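Local coordinates for pyridoxine 4-oxidase (Mesorhizobium loti, PDB 4HA6), which catalyses the FAD-dependent oxidation of pyridoxine as a member of the GMC oxidoreductase family and here holds the related compound pyridoxamine, at residues G361-T366 / L484-I489. Sequence-based numbering, arbitrary orientation.
Sequences GITHPT and LTAGPI. With FAD (flavin-adenine dinucleotide), chain B.
P365 and L484 make the purely apolar part of this contact: the pyrrolidine ring crosses the leucine side chain at about a right angle, with P365 CG 3.6 Å from L484 CD2. Next to them A486 sits against two side chains at once. Its methyl meets the H364 imidazole obliquely, A486 CB lying 3.5 Å from H364 CE1, while T363 brings its methyl branch to the alanine carbonyl, with T363 CG2 3.2 Å from A486 O. The threonine can do this because CG2 stands anti to its own carbonyl carbon, leaving OG1 (chi1 48°) turned to H364 ND1 in a weak bond of 2.9 Å, bent to 120° at the hydrogen.

D99 links the two segments from outside: it holds H364 NE2 on OD1 and A486 N on OD2, so one carboxylate ties the imidazole to the backbone it packs on and helps fix the ring's rotation. T363 O and T485 O, both acceptors, lie 3.5 Å apart; H292 NE2 donates to the former. Inside 484-489, T485 OG1 bonds G487 O at 3.0 Å from above the carbonyl plane, which probably steadies the loop ahead of P488 and I489. These two reach FAD, with P488 CB 3.1 Å from FAD O2, and P488 also touches the bound pyridoxamine.

The contact thus joins the loop that follows strand 355-362 of the antiparallel sheet, consistent with the substrate-binding part of a GMC oxidoreductase, to the cofactor-contacting loop leading into helix 490-506. Helix 392-409 packs on I362 and P365, helix 97-107 on T485, and Y319 of strand 314-320 on T363 and P488.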
loop_
_atom_site.group_PDB
_atom_site.type_symbol
_atom_site.label_atom_id
_atom_site.label_comp_id
_atom_site.label_asym_id
_atom_site.label_seq_id
_atom_site.Cartn_x
_atom_site.Cartn_y
_atom_site.Cartn_z
ATOM N N GLY A 361 1.427 -4.338 -15.069
ATOM C CA GLY A 361 1.000 -3.068 -14.493
ATOM C C GLY A 361 1.952 -1.955 -14.880
ATOM O O GLY A 361 2.979 -2.222 -15.511
ATOM N N ILE A 362 1.615 -0.713 -14.526
ATOM C CA ILE A 362 2.552 0.396 -14.706
ATOM C C ILE A 362 2.961 0.873 -13.319
ATOM O O ILE A 362 2.176 0.775 -12.361
ATOM C CB ILE A 362 1.939 1.566 -15.522
ATOM C CG1 ILE A 362 0.699 2.145 -14.814
ATOM C CG2 ILE A 362 1.603 1.097 -16.933
ATOM C CD1 ILE A 362 0.184 3.408 -15.471
ATOM N N THR A 363 4.182 1.379 -13.189
ATOM C CA THR A 363 4.717 1.588 -11.842
ATOM C C THR A 363 4.486 2.974 -11.280
ATOM O O THR A 363 4.500 3.150 -10.055
ATOM C CB THR A 363 6.221 1.305 -11.784
ATOM O OG1 THR A 363 6.869 1.971 -12.874
ATOM C CG2 THR A 363 6.487 -0.191 -11.867
ATOM N N HIS A 364 4.301 3.964 -12.157
ATOM C CA HIS A 364 4.130 5.353 -11.711
ATOM C C HIS A 364 2.990 6.030 -12.488
ATOM O O HIS A 364 3.237 6.888 -13.340
ATOM C CB HIS A 364 5.443 6.123 -11.903
ATOM C CG HIS A 364 6.603 5.525 -11.168
ATOM N ND1 HIS A 364 7.398 4.539 -11.710
ATOM C CD2 HIS A 364 7.068 5.732 -9.908
ATOM C CE1 HIS A 364 8.328 4.193 -10.834
ATOM N NE2 HIS A 364 8.141 4.893 -9.727
ATOM N N PRO A 365 1.730 5.648 -12.203
ATOM C CA PRO A 365 0.606 6.248 -12.946
ATOM C C PRO A 365 0.556 7.761 -12.762
ATOM O O PRO A 365 0.846 8.259 -11.654
ATOM C CB PRO A 365 -0.636 5.612 -12.295
ATOM C CG PRO A 365 -0.163 5.113 -10.931
ATOM C CD PRO A 365 1.280 4.704 -11.162
ATOM N N THR A 366 0.218 8.476 -13.833
ATOM C CA THR A 366 0.119 9.926 -13.767
ATOM C C THR A 366 -1.306 10.372 -13.528
ATOM O O THR A 366 -1.522 11.534 -13.205
ATOM C CB THR A 366 0.700 10.641 -15.023
ATOM O OG1 THR A 366 -0.075 10.308 -16.181
ATOM C CG2 THR A 366 2.129 10.224 -15.245
ATOM N N LEU A 484 3.248 7.529 -5.443
ATOM C CA LEU A 484 3.503 6.104 -5.382
ATOM C C LEU A 484 4.985 5.772 -5.550
ATOM O O LEU A 484 5.665 6.376 -6.389
ATOM C CB LEU A 484 2.750 5.474 -6.545
ATOM C CG LEU A 484 1.635 4.433 -6.428
ATOM C CD1 LEU A 484 1.134 4.209 -5.011
ATOM C CD2 LEU A 484 0.494 4.790 -7.376
ATOM N N THR A 485 5.482 4.809 -4.767
ATOM C CA THR A 485 6.753 4.151 -5.088
ATOM C C THR A 485 6.504 3.260 -6.285
ATOM O O THR A 485 5.353 3.083 -6.682
ATOM C CB THR A 485 7.250 3.300 -3.930
ATOM O OG1 THR A 485 6.202 2.408 -3.523
ATOM C CG2 THR A 485 7.613 4.208 -2.757
ATOM N N ALA A 486 7.556 2.689 -6.866
ATOM C CA ALA A 486 7.377 1.859 -8.068
ATOM C C ALA A 486 6.532 0.599 -7.829
ATOM O O ALA A 486 5.824 0.131 -8.731
ATOM C CB ALA A 486 8.744 1.484 -8.688
ATOM N N GLY A 487 6.623 0.037 -6.625
ATOM C CA GLY A 487 5.967 -1.227 -6.325
ATOM C C GLY A 487 5.156 -1.096 -5.043
ATOM O O GLY A 487 4.795 0.008 -4.644
ATOM N N PRO A 488 4.874 -2.225 -4.386
ATOM C CA PRO A 488 4.067 -2.201 -3.167
ATOM C C PRO A 488 4.588 -1.195 -2.125
ATOM O O PRO A 488 5.806 -1.043 -1.950
ATOM C CB PRO A 488 4.171 -3.654 -2.672
ATOM C CG PRO A 488 4.346 -4.456 -3.927
ATOM C CD PRO A 488 5.252 -3.598 -4.778
ATOM N N ILE A 489 3.658 -0.532 -1.435
ATOM C CA ILE A 489 3.971 0.652 -0.638
ATOM C C ILE A 489 4.115 0.454 0.876
ATOM O O ILE A 489 4.346 1.426 1.605
ATOM C CB ILE A 489 2.880 1.721 -0.825
ATOM C CG1 ILE A 489 1.530 1.210 -0.298
ATOM C CG2 ILE A 489 2.778 2.154 -2.295
ATOM C CD1 ILE A 489 0.414 2.256 -0.393
HETATM P PA FAD B . -3.769 0.797 7.317
HETATM O O1A FAD B . -2.682 -0.236 7.579
HETATM O O2A FAD B . -4.889 0.442 6.380
HETATM O O5B FAD B . -4.380 1.210 8.758
HETATM C C5B FAD B . -5.568 1.972 8.944
HETATM C C4B FAD B . -6.101 1.554 10.307
HETATM O O4B FAD B . -6.870 2.593 10.921
HETATM C C3B FAD B . -7.020 0.345 10.181
HETATM O O3B FAD B . -6.633 -0.572 11.219
HETATM C C2B FAD B . -8.423 0.897 10.417
HETATM O O2B FAD B . -9.282 -0.084 11.025
HETATM C C1B FAD B . -8.157 2.091 11.330
HETATM N N9A FAD B . -9.132 3.215 11.210
HETATM C C8A FAD B . -9.629 3.739 10.068
HETATM N N7A FAD B . -10.474 4.769 10.346
HETATM C C5A FAD B . -10.524 4.925 11.690
HETATM C C6A FAD B . -11.218 5.832 12.642
HETATM N N6A FAD B . -12.055 6.822 12.195
HETATM N N1A FAD B . -10.986 5.646 13.973
HETATM C C2A FAD B . -10.155 4.685 14.426
HETATM N N3A FAD B . -9.495 3.836 13.606
HETATM C C4A FAD B . -9.633 3.900 12.251
HETATM N N1 FAD B . 1.698 -3.523 0.540
HETATM C C2 FAD B . 2.916 -4.050 0.315
HETATM O O2 FAD B . 3.915 -3.303 0.415
HETATM N N3 FAD B . 3.095 -5.336 -0.040
HETATM C C4 FAD B . 2.069 -6.193 -0.174
HETATM O O4 FAD B . 2.251 -7.390 -0.520
HETATM C C4X FAD B . 0.696 -5.687 0.057
HETATM N N5 FAD B . -0.392 -6.473 -0.072
HETATM C C5X FAD B . -1.636 -5.988 0.165
HETATM C C6 FAD B . -2.753 -6.812 0.038
HETATM C C7 FAD B . -4.029 -6.316 0.289
HETATM C C7M FAD B . -5.226 -7.223 0.150
HETATM C C8 FAD B . -4.204 -4.895 0.698
HETATM C C8M FAD B . -5.587 -4.360 0.962
HETATM C C9 FAD B . -3.095 -4.061 0.831
HETATM C C9A FAD B . -1.820 -4.566 0.570
HETATM N N10 FAD B . -0.694 -3.734 0.696
HETATM C C10 FAD B . 0.577 -4.268 0.443
HETATM C "C1'" FAD B . -0.854 -2.326 1.081
HETATM C "C2'" FAD B . -0.445 -2.054 2.519
HETATM O "O2'" FAD B . -0.997 -3.056 3.388
HETATM C "C3'" FAD B . -0.988 -0.670 2.881
HETATM O "O3'" FAD B . -0.554 0.263 1.878
HETATM C "C4'" FAD B . -0.510 -0.225 4.252
HETATM O "O4'" FAD B . -0.912 -1.220 5.210
HETATM C "C5'" FAD B . -1.074 1.152 4.622
HETATM O "O5'" FAD B . -0.961 1.312 6.034
HETATM P P FAD B . -1.605 2.598 6.738
HETATM O O1P FAD B . -1.048 2.765 8.146
HETATM O O2P FAD B . -1.561 3.772 5.781
HETATM O O3P FAD B . -3.154 2.191 6.818
#